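Side-chain contacts in hemolysin-related protein (Vibrio cholerae serotype O1, PDB 6MLT), which probably acts as a secreted adhesin of the biofilm matrix, binding carbohydrate through a beta-prism lectin domain carried on a metal-binding beta-propeller: residues A[14-19]-A[527-532]; A[30-35]-A[515-520]; A[55-60]-A[552-557]; A[101-106]-A[581-586]; A[497-502]-A[535-540]. One frame throughout, in Å; residues are numbered along the deposited sequence.

Contact 1 (A[14-19]-A[527-532]); sequences KLKWSW and ADLEGN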
# COMPACT_ATOMS: atom_id res chain seq x y z
N LYS A 14 13.55 7.68 -23.35
CA LYS A 14 14.26 7.05 -24.46
C LYS A 14 14.28 5.56 -24.21
O LYS A 14 14.23 5.10 -23.06
CB LYS A 14 15.69 7.59 -24.60
CG LYS A 14 16.64 7.20 -23.48
CD LYS A 14 18.02 7.83 -23.66
CE LYS A 14 18.97 7.40 -22.56
NZ LYS A 14 20.28 8.12 -22.65
N LEU A 15 14.36 4.79 -25.30
CA LEU A 15 14.31 3.34 -25.19
C LEU A 15 15.60 2.83 -24.56
O LEU A 15 16.70 3.19 -24.98
CB LEU A 15 14.11 2.70 -26.56
CG LEU A 15 13.83 1.20 -26.54
CD1 LEU A 15 12.41 0.93 -26.10
CD2 LEU A 15 14.09 0.58 -27.92
N LYS A 16 15.45 1.98 -23.54
CA LYS A 16 16.58 1.29 -22.94
C LYS A 16 16.88 -0.02 -23.67
O LYS A 16 18.01 -0.25 -24.10
CB LYS A 16 16.30 1.02 -21.46
CG LYS A 16 17.43 0.32 -20.71
CD LYS A 16 17.08 0.21 -19.24
CE LYS A 16 18.19 -0.44 -18.43
NZ LYS A 16 17.95 -0.25 -16.97
N TRP A 17 15.87 -0.88 -23.80
CA TRP A 17 15.96 -2.03 -24.69
C TRP A 17 14.55 -2.50 -25.02
O TRP A 17 13.57 -2.08 -24.39
CB TRP A 17 16.79 -3.18 -24.09
CG TRP A 17 16.37 -3.73 -22.73
CD1 TRP A 17 17.01 -3.50 -21.54
CD2 TRP A 17 15.28 -4.62 -22.42
NE1 TRP A 17 16.39 -4.18 -20.53
CE2 TRP A 17 15.32 -4.87 -21.04
CE3 TRP A 17 14.28 -5.22 -23.19
CZ2 TRP A 17 14.40 -5.71 -20.40
CZ3 TRP A 17 13.35 -6.04 -22.55
CH2 TRP A 17 13.42 -6.28 -21.17
N SER A 18 14.45 -3.37 -26.02
CA SER A 18 13.19 -4.00 -26.36
C SER A 18 13.44 -5.46 -26.72
O SER A 18 14.54 -5.83 -27.13
CB SER A 18 12.48 -3.28 -27.53
OG SER A 18 13.20 -3.43 -28.73
N TRP A 19 12.41 -6.27 -26.52
CA TRP A 19 12.40 -7.67 -26.93
C TRP A 19 11.18 -7.89 -27.81
O TRP A 19 10.07 -7.50 -27.44
CB TRP A 19 12.36 -8.60 -25.71
CG TRP A 19 12.30 -10.06 -26.05
CD1 TRP A 19 13.34 -10.94 -26.10
CD2 TRP A 19 11.13 -10.80 -26.41
NE1 TRP A 19 12.90 -12.18 -26.47
CE2 TRP A 19 11.54 -12.12 -26.66
CE3 TRP A 19 9.77 -10.48 -26.54
CZ2 TRP A 19 10.65 -13.13 -27.05
CZ3 TRP A 19 8.89 -11.47 -26.93
CH2 TRP A 19 9.33 -12.78 -27.17
N ALA A 527 10.45 0.01 -12.21
CA ALA A 527 11.31 -0.66 -11.24
C ALA A 527 12.75 -0.23 -11.46
O ALA A 527 13.18 -0.02 -12.60
CB ALA A 527 11.20 -2.18 -11.34
N ASP A 528 13.49 -0.12 -10.36
CA ASP A 528 14.91 0.21 -10.37
C ASP A 528 15.67 -1.10 -10.50
O ASP A 528 15.97 -1.77 -9.51
CB ASP A 528 15.30 0.98 -9.11
CG ASP A 528 16.76 1.40 -9.11
OD1 ASP A 528 17.49 1.04 -10.06
OD2 ASP A 528 17.18 2.09 -8.15
N LEU A 529 16.00 -1.46 -11.74
CA LEU A 529 16.58 -2.77 -11.99
C LEU A 529 18.00 -2.87 -11.44
O LEU A 529 18.36 -3.87 -10.81
CB LEU A 529 16.57 -3.06 -13.50
CG LEU A 529 15.21 -2.94 -14.19
CD1 LEU A 529 15.34 -3.23 -15.68
CD2 LEU A 529 14.17 -3.84 -13.56
N GLU A 530 18.82 -1.83 -11.65
CA GLU A 530 20.22 -1.89 -11.23
C GLU A 530 20.42 -1.52 -9.77
O GLU A 530 21.45 -1.87 -9.19
CB GLU A 530 21.07 -0.96 -12.09
CG GLU A 530 21.15 -1.36 -13.56
CD GLU A 530 19.91 -0.97 -14.36
OE1 GLU A 530 19.08 -0.19 -13.84
OE2 GLU A 530 19.77 -1.44 -15.50
N GLY A 531 19.47 -0.81 -9.16
CA GLY A 531 19.63 -0.41 -7.78
C GLY A 531 20.46 0.84 -7.58
O GLY A 531 20.89 1.10 -6.45
N ASN A 532 20.68 1.63 -8.63
CA ASN A 532 21.45 2.86 -8.53
C ASN A 532 20.57 4.10 -8.60
O ASN A 532 21.04 5.18 -8.98
CB ASN A 532 22.52 2.90 -9.61
CG ASN A 532 23.66 1.94 -9.32
OD1 ASN A 532 24.18 1.90 -8.20
ND2 ASN A 532 24.05 1.15 -10.31
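K16 and E530 meet in a salt bridge that ties the strand at the start of the chain to a loop more than 500 residues later. The two side chains approach from opposite directions. With CG anti to the backbone N (chi1 -179°) and every later torsion also near 180°, the straight chain of K16 carries NZ across to the loop, and the E530 chain bends at chi2 (78°) to bring its carboxylate back to meet it. K16 NZ donates to E530 OE2 at 2.6 Å, on the syn lone pair of that oxygen, the side of OE1, while E530 OE1 stays farther from K16 NZ, at 3.3 Å. A hydrogen bond to S536 OG gives the ammonium a second grip.

L529 lays its CD1 beside the ammonium, 4.2 Å from K16 NZ; its apolar packing is on V54, A55 and I57, close to a calcium site.

Within the loop, D528 OD1 accepts the backbone N of G531 at 2.9 Å in an Asx motif, the donor coming from above the carboxylate plane by 59°. R571 binds the backbone oxygens of D528 and L529, fixing the turn from which E530 projects.

K16 and W17 together face V556, a classic beta bulge in strand 13-19. That N-terminal strand is the outermost of a four-stranded sheet otherwise built from the last strands of the chain, and 527-532 links the opposite edge strand to its neighbour: the arrangement is the Velcro closure of a beta-propeller.

Contact 2 (A[30-35]-A[515-520]); sequences QVMAAP and NSSGTL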
# COMPACT_ATOMS: atom_id res chain seq x y z
N GLN A 30 3.84 -12.09 -28.72
CA GLN A 30 2.86 -11.11 -28.25
C GLN A 30 2.76 -11.20 -26.74
O GLN A 30 2.85 -12.29 -26.17
CB GLN A 30 1.48 -11.39 -28.86
CG GLN A 30 1.46 -11.57 -30.38
CD GLN A 30 1.60 -10.25 -31.12
OE1 GLN A 30 0.90 -9.29 -30.82
NE2 GLN A 30 2.50 -10.21 -32.09
N VAL A 31 2.55 -10.05 -26.08
CA VAL A 31 2.43 -10.03 -24.62
C VAL A 31 1.26 -9.13 -24.24
O VAL A 31 1.11 -8.02 -24.77
CB VAL A 31 3.73 -9.55 -23.95
CG1 VAL A 31 3.63 -9.70 -22.44
CG2 VAL A 31 4.92 -10.35 -24.47
N MET A 32 0.41 -9.62 -23.33
CA MET A 32 -0.76 -8.86 -22.90
C MET A 32 -1.07 -9.09 -21.42
O MET A 32 -2.22 -8.96 -21.00
CB MET A 32 -1.97 -9.21 -23.79
CG MET A 32 -3.13 -8.21 -23.70
SD MET A 32 -4.13 -8.15 -25.22
CE MET A 32 -4.57 -9.89 -25.42
N ALA A 33 -0.05 -9.41 -20.63
CA ALA A 33 -0.18 -9.52 -19.18
C ALA A 33 0.94 -8.71 -18.53
O ALA A 33 2.03 -8.57 -19.09
CB ALA A 33 -0.12 -10.98 -18.71
N ALA A 34 0.65 -8.18 -17.36
CA ALA A 34 1.56 -7.24 -16.72
C ALA A 34 2.91 -7.92 -16.45
O ALA A 34 2.95 -9.10 -16.08
CB ALA A 34 0.97 -6.72 -15.41
N PRO A 35 4.01 -7.20 -16.62
CA PRO A 35 5.33 -7.80 -16.37
C PRO A 35 5.62 -7.92 -14.88
O PRO A 35 5.09 -7.18 -14.06
CB PRO A 35 6.29 -6.81 -17.04
CG PRO A 35 5.59 -5.49 -16.89
CD PRO A 35 4.11 -5.77 -16.96
N ASN A 515 2.62 2.47 -27.99
CA ASN A 515 2.65 1.11 -27.45
C ASN A 515 1.25 0.54 -27.59
O ASN A 515 0.30 1.07 -27.00
CB ASN A 515 3.10 1.13 -25.99
CG ASN A 515 3.42 -0.26 -25.46
OD1 ASN A 515 4.45 -0.84 -25.81
ND2 ASN A 515 2.56 -0.77 -24.59
N SER A 516 1.10 -0.53 -28.38
CA SER A 516 -0.21 -1.04 -28.73
C SER A 516 -0.58 -2.28 -27.93
O SER A 516 0.29 -3.04 -27.48
CB SER A 516 -0.30 -1.36 -30.22
OG SER A 516 0.68 -2.30 -30.62
N SER A 517 -1.89 -2.49 -27.77
CA SER A 517 -2.41 -3.68 -27.13
C SER A 517 -3.89 -3.83 -27.43
O SER A 517 -4.63 -2.83 -27.47
CB SER A 517 -2.19 -3.64 -25.61
OG SER A 517 -2.73 -4.81 -25.00
N GLY A 518 -4.34 -5.07 -27.62
CA GLY A 518 -5.76 -5.36 -27.58
C GLY A 518 -6.36 -5.02 -26.23
O GLY A 518 -7.57 -4.75 -26.14
N THR A 519 -5.53 -5.01 -25.19
CA THR A 519 -5.82 -4.70 -23.79
C THR A 519 -6.61 -5.82 -23.12
O THR A 519 -7.62 -6.31 -23.64
CB THR A 519 -6.54 -3.36 -23.60
OG1 THR A 519 -7.89 -3.44 -24.08
CG2 THR A 519 -5.79 -2.23 -24.31
N LEU A 520 -6.09 -6.24 -21.97
CA LEU A 520 -6.83 -7.05 -21.02
C LEU A 520 -6.83 -6.26 -19.72
O LEU A 520 -7.58 -5.28 -19.59
CB LEU A 520 -6.20 -8.44 -20.91
CG LEU A 520 -6.38 -9.35 -22.12
CD1 LEU A 520 -5.50 -10.58 -21.95
CD2 LEU A 520 -7.84 -9.75 -22.27
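M32 directs its side chain into the turn formed by S517, G518, T519 and L520, and on the side of 30-35 nearly all of the contact is made by this one residue. From CB, which heads toward the turn, the chain runs on with CG anti to the backbone N (chi1 -164°). M32 CG lies between a polar and an apolar neighbour, 3.7 Å from S517 OG and 3.8 Å from L520 CD1. The sulfur comes next and sits over the backbone of the turn: M32 SD is 3.4 Å from T519 N and 3.6 Å from S517 OG. A bend at chi3 (54°) then swings the terminal methyl onto the leucine, M32 CE reaching L520 CD1 at 3.7 Å. The two side chains cross at about a right angle, so the methionine tip lies across the leucine branch.

The polar groups of the turn are held partly within it and partly by neighbours. S517 OG accepts T519 N at 2.8 Å in an ST turn and is also hydrogen-bonded to E522 OE2, while G518 N is bound by N542 OD1. Y67, Y544 and F62 add further packing around M32.

No hydrogen bond crosses the contact, consistent with the amides of G518 and T519 and the S517 hydroxyl already having partners. The chemistry implied is dispersion: a polarisable thioether fitted against a polar turn whose groups are already bonded, with its methyl on a hydrocarbon.

Contact 3 (A[55-60]-A[552-557]); sequences ADIIVV and HGVFVY. With CA (calcium ion), chain C.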
# COMPACT_ATOMS: atom_id res chain seq x y z
N ALA A 55 17.85 -6.66 -11.69
CA ALA A 55 16.56 -7.34 -11.70
C ALA A 55 16.09 -7.57 -13.13
O ALA A 55 16.37 -6.79 -14.05
CB ALA A 55 15.52 -6.54 -10.93
N ASP A 56 15.34 -8.66 -13.32
CA ASP A 56 14.95 -9.15 -14.62
C ASP A 56 13.44 -9.13 -14.77
O ASP A 56 12.70 -8.86 -13.82
CB ASP A 56 15.50 -10.56 -14.81
CG ASP A 56 16.99 -10.59 -14.59
OD1 ASP A 56 17.69 -9.86 -15.33
OD2 ASP A 56 17.46 -11.28 -13.66
N ILE A 57 12.98 -9.39 -15.99
CA ILE A 57 11.57 -9.29 -16.34
C ILE A 57 11.05 -10.67 -16.72
O ILE A 57 11.70 -11.40 -17.48
CB ILE A 57 11.34 -8.28 -17.48
CG1 ILE A 57 11.51 -6.84 -16.97
CG2 ILE A 57 9.95 -8.43 -18.08
CD1 ILE A 57 12.92 -6.38 -16.77
N ILE A 58 9.88 -11.03 -16.20
CA ILE A 58 9.18 -12.26 -16.56
C ILE A 58 7.88 -11.88 -17.26
O ILE A 58 7.09 -11.10 -16.73
CB ILE A 58 8.90 -13.14 -15.34
CG1 ILE A 58 10.20 -13.64 -14.73
CG2 ILE A 58 8.01 -14.34 -15.74
CD1 ILE A 58 10.04 -14.21 -13.33
N VAL A 59 7.66 -12.47 -18.43
CA VAL A 59 6.44 -12.28 -19.21
C VAL A 59 5.99 -13.63 -19.76
O VAL A 59 6.74 -14.61 -19.74
CB VAL A 59 6.63 -11.26 -20.36
CG1 VAL A 59 6.94 -9.89 -19.80
CG2 VAL A 59 7.74 -11.71 -21.29
N VAL A 60 4.76 -13.66 -20.25
CA VAL A 60 4.20 -14.82 -20.93
C VAL A 60 3.87 -14.39 -22.35
O VAL A 60 3.12 -13.42 -22.55
CB VAL A 60 2.96 -15.36 -20.21
CG1 VAL A 60 2.47 -16.65 -20.88
CG2 VAL A 60 3.25 -15.60 -18.72
N HIS A 552 5.04 -5.17 -30.71
CA HIS A 552 4.79 -6.38 -29.94
C HIS A 552 6.04 -6.75 -29.15
O HIS A 552 7.16 -6.56 -29.63
CB HIS A 552 4.37 -7.55 -30.83
CG HIS A 552 5.40 -7.95 -31.84
ND1 HIS A 552 5.40 -7.48 -33.14
CD2 HIS A 552 6.45 -8.81 -31.76
CE1 HIS A 552 6.41 -8.02 -33.81
NE2 HIS A 552 7.06 -8.83 -32.99
N GLY A 553 5.83 -7.27 -27.94
CA GLY A 553 6.91 -7.77 -27.10
C GLY A 553 6.98 -7.01 -25.79
O GLY A 553 5.96 -6.76 -25.15
N VAL A 554 8.20 -6.65 -25.41
CA VAL A 554 8.48 -5.95 -24.16
C VAL A 554 9.37 -4.76 -24.48
O VAL A 554 10.40 -4.92 -25.15
CB VAL A 554 9.15 -6.87 -23.12
CG1 VAL A 554 9.42 -6.11 -21.82
CG2 VAL A 554 8.29 -8.10 -22.85
N PHE A 555 8.99 -3.59 -23.98
CA PHE A 555 9.70 -2.35 -24.27
C PHE A 555 10.02 -1.67 -22.95
O PHE A 555 9.13 -1.48 -22.11
CB PHE A 555 8.87 -1.46 -25.20
CG PHE A 555 8.72 -2.04 -26.57
CD1 PHE A 555 7.88 -3.12 -26.79
CD2 PHE A 555 9.47 -1.56 -27.63
CE1 PHE A 555 7.77 -3.69 -28.05
CE2 PHE A 555 9.37 -2.13 -28.88
CZ PHE A 555 8.52 -3.19 -29.09
N VAL A 556 11.29 -1.34 -22.77
CA VAL A 556 11.79 -0.78 -21.52
C VAL A 556 12.41 0.58 -21.83
O VAL A 556 13.25 0.69 -22.72
CB VAL A 556 12.82 -1.71 -20.86
CG1 VAL A 556 13.37 -1.10 -19.57
CG2 VAL A 556 12.17 -3.06 -20.57
N TYR A 557 11.99 1.60 -21.08
CA TYR A 557 12.41 2.97 -21.28
C TYR A 557 13.11 3.49 -20.04
O TYR A 557 12.97 2.94 -18.95
CB TYR A 557 11.20 3.86 -21.61
CG TYR A 557 10.51 3.46 -22.89
CD1 TYR A 557 9.56 2.44 -22.91
CD2 TYR A 557 10.84 4.07 -24.09
CE1 TYR A 557 8.93 2.07 -24.09
CE2 TYR A 557 10.23 3.70 -25.27
CZ TYR A 557 9.28 2.71 -25.26
OH TYR A 557 8.68 2.35 -26.45
CA CA C . 19.64 -10.12 -13.89
O HOH W 1 20.52 -9.31 -15.91
O HOH W 2 19.70 -11.03 -11.53
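V59 and V554 pack between two neighbouring blades of the beta-propeller, strand 56-63 belonging to the first sheet and strand 553-559 to the sheet that closes the ring. No hydrogen bond joins the two segments, whose nearest CA atoms, those of V59 and V554, are 8.3 Å apart; this is the face-to-face packing of separate sheets.

The contact across the interface is wholly apolar. V554 turns its two methyls to different partners. With CG1 anti to the backbone N (chi1 -180°), the other branch is presented to V59: V554 CG2 meets V59 CG1 at 3.8 Å and lies against V59 CG2 as well. V554 CG1 looks toward I57 instead, at a looser 4.4 Å from I57 CG2. W17 and I538 also touch I57, extending this buried layer along the face of the closing sheet.

Metal binding falls to D56, the residue before I57. D56 takes no part in the apolar layer and chelates a calcium ion with both carboxylate oxygens. N41, D43 and the V54 backbone oxygen bind the same ion, and two waters bring the ligand count to seven. Each D56 oxygen has a further partner in the second shell, OD1 the backbone N of G78 and OD2 that of L40, which should fix the carboxylate's rotation. The chelation is nearly symmetric: D56 OD1 is 2.4 Å and D56 OD2 2.5 Å from the calcium.

Contact 4 (A[101-106]-A[581-586]); sequences AAADLD and SDINAN. With NA (sodium ion), chain D.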
# COMPACT_ATOMS: atom_id res chain seq x y z
N ALA A 101 3.45 -15.10 -10.49
CA ALA A 101 3.93 -14.50 -9.26
C ALA A 101 5.25 -15.16 -8.89
O ALA A 101 5.47 -16.34 -9.17
CB ALA A 101 2.94 -14.66 -8.11
N ALA A 102 6.13 -14.40 -8.24
CA ALA A 102 7.46 -14.91 -7.95
C ALA A 102 7.93 -14.47 -6.57
O ALA A 102 7.59 -13.39 -6.10
CB ALA A 102 8.48 -14.45 -9.01
N ALA A 103 8.72 -15.33 -5.95
CA ALA A 103 9.32 -15.05 -4.65
C ALA A 103 10.24 -16.21 -4.31
O ALA A 103 10.15 -17.29 -4.90
CB ALA A 103 8.27 -14.87 -3.55
N ASP A 104 11.13 -15.97 -3.34
CA ASP A 104 11.94 -17.04 -2.77
C ASP A 104 11.07 -17.76 -1.74
O ASP A 104 10.94 -17.32 -0.60
CB ASP A 104 13.21 -16.47 -2.14
CG ASP A 104 14.12 -17.55 -1.56
OD1 ASP A 104 13.77 -18.75 -1.61
OD2 ASP A 104 15.20 -17.19 -1.06
N LEU A 105 10.46 -18.86 -2.17
CA LEU A 105 9.44 -19.51 -1.37
C LEU A 105 10.02 -20.45 -0.32
O LEU A 105 9.41 -20.64 0.74
CB LEU A 105 8.48 -20.28 -2.28
CG LEU A 105 7.67 -19.42 -3.26
CD1 LEU A 105 6.88 -20.31 -4.22
CD2 LEU A 105 6.75 -18.49 -2.53
N ASP A 106 11.18 -21.05 -0.59
CA ASP A 106 11.77 -22.01 0.33
C ASP A 106 12.99 -21.47 1.07
O ASP A 106 13.59 -22.20 1.86
CB ASP A 106 12.15 -23.30 -0.42
CG ASP A 106 13.19 -23.08 -1.51
OD1 ASP A 106 13.57 -21.92 -1.78
OD2 ASP A 106 13.62 -24.09 -2.11
N SER A 581 4.54 -4.55 0.85
CA SER A 581 4.62 -5.10 2.20
C SER A 581 4.80 -6.61 2.23
O SER A 581 5.23 -7.14 3.27
CB SER A 581 3.37 -4.73 2.99
OG SER A 581 3.25 -3.32 3.01
N ASP A 582 4.50 -7.32 1.14
CA ASP A 582 4.58 -8.77 1.12
C ASP A 582 5.84 -9.29 0.44
O ASP A 582 5.91 -10.48 0.12
CB ASP A 582 3.34 -9.36 0.43
CG ASP A 582 2.21 -9.63 1.40
OD1 ASP A 582 2.51 -10.06 2.54
OD2 ASP A 582 1.03 -9.43 1.03
N ILE A 583 6.83 -8.43 0.22
CA ILE A 583 8.05 -8.88 -0.45
C ILE A 583 9.22 -8.02 0.04
O ILE A 583 9.09 -6.80 0.21
CB ILE A 583 7.89 -8.82 -1.99
CG1 ILE A 583 9.03 -9.56 -2.68
CG2 ILE A 583 7.81 -7.37 -2.48
CD1 ILE A 583 8.95 -11.06 -2.55
N ASN A 584 10.34 -8.68 0.29
CA ASN A 584 11.60 -8.00 0.56
C ASN A 584 12.38 -7.84 -0.74
O ASN A 584 12.09 -8.48 -1.76
CB ASN A 584 12.42 -8.77 1.59
CG ASN A 584 11.69 -8.92 2.92
OD1 ASN A 584 11.06 -7.98 3.41
ND2 ASN A 584 11.78 -10.10 3.52
N ALA A 585 13.39 -6.97 -0.71
CA ALA A 585 14.15 -6.67 -1.92
C ALA A 585 14.82 -7.91 -2.48
O ALA A 585 14.92 -8.08 -3.71
CB ALA A 585 15.18 -5.58 -1.64
N ASN A 586 15.29 -8.80 -1.61
CA ASN A 586 15.95 -10.03 -2.03
C ASN A 586 14.98 -11.13 -2.43
O ASN A 586 15.42 -12.25 -2.73
CB ASN A 586 16.88 -10.54 -0.92
CG ASN A 586 16.13 -10.89 0.36
OD1 ASN A 586 14.90 -10.90 0.39
ND2 ASN A 586 16.88 -11.18 1.42
NA NA D . 13.96 -20.31 -3.41
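I583 touches A103 with the end of its longer branch, I583 CD1 lying 4.0 Å from A103 CB. The torsions explain the reach: CG1 is anti to the backbone N (chi1 -167°) and the chain then turns at chi2 (72°), which carries CD1 to the strand although CB itself does not point there. The same methyl grazes the backbone oxygen of A102. Around this small apolar patch L151 packs on A103, and I572 and N574 pack on I583.

Backbone bonds from A102 to N574 and from D104 to G587 hold the C-terminal loop against the strand. Just beyond A103 the chain enters a sodium site of the FG-GAP-like repeat. D104 OD1 binds the ion at 2.4 Å and D106 OD1 at 2.3 Å, and D108, the L110 backbone oxygen and E112 complete the shell. In the second shell, D104 OD2 accepts the backbone N of G109 and D106 OD2 forms a salt bridge with K133, so each carboxylate is gripped at both oxygens.

The chemistry divides sharply. Across the contact no hydrogen bond forms and the packing is by methyl groups, whereas the acidic groups converge on the cation. D104 OD1 lies 3.2 Å from D106 OD1, a repulsion that the sodium probably offsets.

Contact 5 (A[497-502]-A[535-540]); sequences LRMRIL and ASLIMV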
# COMPACT_ATOMS: atom_id res chain seq x y z
N LEU A 497 -3.38 2.20 -28.26
CA LEU A 497 -2.25 2.63 -29.07
C LEU A 497 -1.15 3.36 -28.30
O LEU A 497 -0.07 3.55 -28.87
CB LEU A 497 -2.72 3.55 -30.20
CG LEU A 497 -3.68 2.93 -31.21
CD1 LEU A 497 -4.27 4.00 -32.12
CD2 LEU A 497 -2.96 1.87 -32.03
N ARG A 498 -1.38 3.77 -27.06
CA ARG A 498 -0.45 4.65 -26.36
C ARG A 498 -0.37 4.26 -24.89
O ARG A 498 -1.38 3.92 -24.27
CB ARG A 498 -0.89 6.13 -26.43
CG ARG A 498 -1.52 6.56 -27.73
CD ARG A 498 -2.31 7.84 -27.54
NE ARG A 498 -3.60 7.59 -26.88
CZ ARG A 498 -4.45 8.55 -26.52
NH1 ARG A 498 -4.15 9.83 -26.75
NH2 ARG A 498 -5.60 8.24 -25.94
N MET A 499 0.84 4.32 -24.35
CA MET A 499 1.06 4.39 -22.92
C MET A 499 1.27 5.86 -22.57
O MET A 499 1.92 6.59 -23.32
CB MET A 499 2.28 3.55 -22.51
CG MET A 499 2.63 3.61 -21.03
SD MET A 499 3.63 5.06 -20.59
CE MET A 499 3.55 4.97 -18.80
N ARG A 500 0.66 6.30 -21.47
CA ARG A 500 0.77 7.70 -21.08
C ARG A 500 1.02 7.83 -19.58
O ARG A 500 0.68 6.94 -18.79
CB ARG A 500 -0.50 8.49 -21.47
CG ARG A 500 -0.67 8.63 -22.98
CD ARG A 500 -1.93 9.42 -23.32
NE ARG A 500 -3.14 8.72 -22.91
CZ ARG A 500 -4.34 9.27 -22.86
NH1 ARG A 500 -4.51 10.54 -23.19
NH2 ARG A 500 -5.39 8.55 -22.46
N ILE A 501 1.62 8.95 -19.22
CA ILE A 501 1.84 9.34 -17.83
C ILE A 501 0.95 10.54 -17.55
O ILE A 501 0.99 11.54 -18.28
CB ILE A 501 3.31 9.68 -17.56
CG1 ILE A 501 4.20 8.48 -17.91
CG2 ILE A 501 3.51 10.10 -16.09
CD1 ILE A 501 5.68 8.83 -17.97
N LEU A 502 0.14 10.44 -16.50
CA LEU A 502 -0.82 11.48 -16.14
C LEU A 502 -0.46 12.10 -14.79
O LEU A 502 -0.06 11.40 -13.86
CB LEU A 502 -2.24 10.92 -16.07
CG LEU A 502 -2.72 10.13 -17.30
CD1 LEU A 502 -4.16 9.67 -17.10
CD2 LEU A 502 -2.59 10.96 -18.58
N ALA A 535 15.43 4.47 -12.32
CA ALA A 535 14.52 3.37 -12.60
C ALA A 535 14.30 3.17 -14.11
O ALA A 535 14.70 3.97 -14.96
CB ALA A 535 13.18 3.61 -11.92
N SER A 536 13.64 2.05 -14.42
CA SER A 536 13.24 1.69 -15.77
C SER A 536 11.72 1.59 -15.83
O SER A 536 11.07 1.19 -14.86
CB SER A 536 13.84 0.35 -16.20
OG SER A 536 15.25 0.35 -16.08
N LEU A 537 11.16 1.96 -16.98
CA LEU A 537 9.73 1.88 -17.26
C LEU A 537 9.49 0.72 -18.23
O LEU A 537 9.96 0.76 -19.37
CB LEU A 537 9.22 3.18 -17.87
CG LEU A 537 7.84 3.15 -18.53
CD1 LEU A 537 6.77 2.75 -17.53
CD2 LEU A 537 7.52 4.50 -19.16
N ILE A 538 8.76 -0.30 -17.77
CA ILE A 538 8.58 -1.56 -18.48
C ILE A 538 7.13 -1.68 -18.93
O ILE A 538 6.22 -1.53 -18.10
CB ILE A 538 8.96 -2.76 -17.59
CG1 ILE A 538 10.40 -2.62 -17.09
CG2 ILE A 538 8.78 -4.08 -18.36
CD1 ILE A 538 10.58 -2.99 -15.64
N MET A 539 6.91 -1.99 -20.21
CA MET A 539 5.56 -2.18 -20.71
C MET A 539 5.54 -3.29 -21.75
O MET A 539 6.54 -3.57 -22.42
CB MET A 539 5.00 -0.88 -21.31
CG MET A 539 5.72 -0.38 -22.54
SD MET A 539 5.21 1.29 -22.99
CE MET A 539 5.97 2.24 -21.67
N VAL A 540 4.38 -3.93 -21.88
CA VAL A 540 4.20 -5.04 -22.81
C VAL A 540 3.32 -4.58 -23.96
O VAL A 540 2.52 -3.64 -23.82
CB VAL A 540 3.60 -6.26 -22.09
CG1 VAL A 540 4.48 -6.65 -20.90
CG2 VAL A 540 2.17 -5.98 -21.63
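L537 and M539, alternate residues of strand 536-541, both point at M499 of strand 498-502, and these three buried side chains make the contact. L537 comes first: its tip meets that of M499, M499 CE lying 4.0 Å from L537 CD2 and almost as near to L537 CD1. The bend of M499 at chi2 (-83°) turns its thioether along the strand toward the leucine. I538, next in sequence, points to the other face of its sheet, where it packs on V554 and V556.

M539 returns to M499 and crosses it at about a right angle. Its sulfur rests on the root of the other methionine, M539 SD being 3.7 Å from M499 CB. A turn at chi3 (71°) then folds the methyl over the middle of the chain, with M539 CE 3.7 Å from M499 CG and 3.8 Å from M499 SD. V540 packs on V31.

L492 touches both M499 and L537, I513 adds to the packing on L537, and Y557 lies against M539. Strand 498-502 sits between strands 490-494 and 509-514 in one propeller blade, stacked face to face on the next, in which strand 536-541 runs between 525-527 and 553-559.

Contacts 1, 3 and 5 all involve the sheet in which strand 13-19 joins strands 553-559, 536-541 and 525-527; their centres are 10 to 12 Å apart. Contact 5 packs one face of this closing blade on the preceding blade, contact 3 the other face on the first blade. Contact 2, about 11 Å from the centres of both, joins loops beside them; contact 4 lies 19 to 24 Å from the rest. Along the chain contact 2 is nested inside the loop closed by contact 1, and contact 5 inside those of contacts 3 and 4; the other pairs cross. Contacts 1 and 3 belong to the ring's closure, while 2 and 4 tie late loops to early chain.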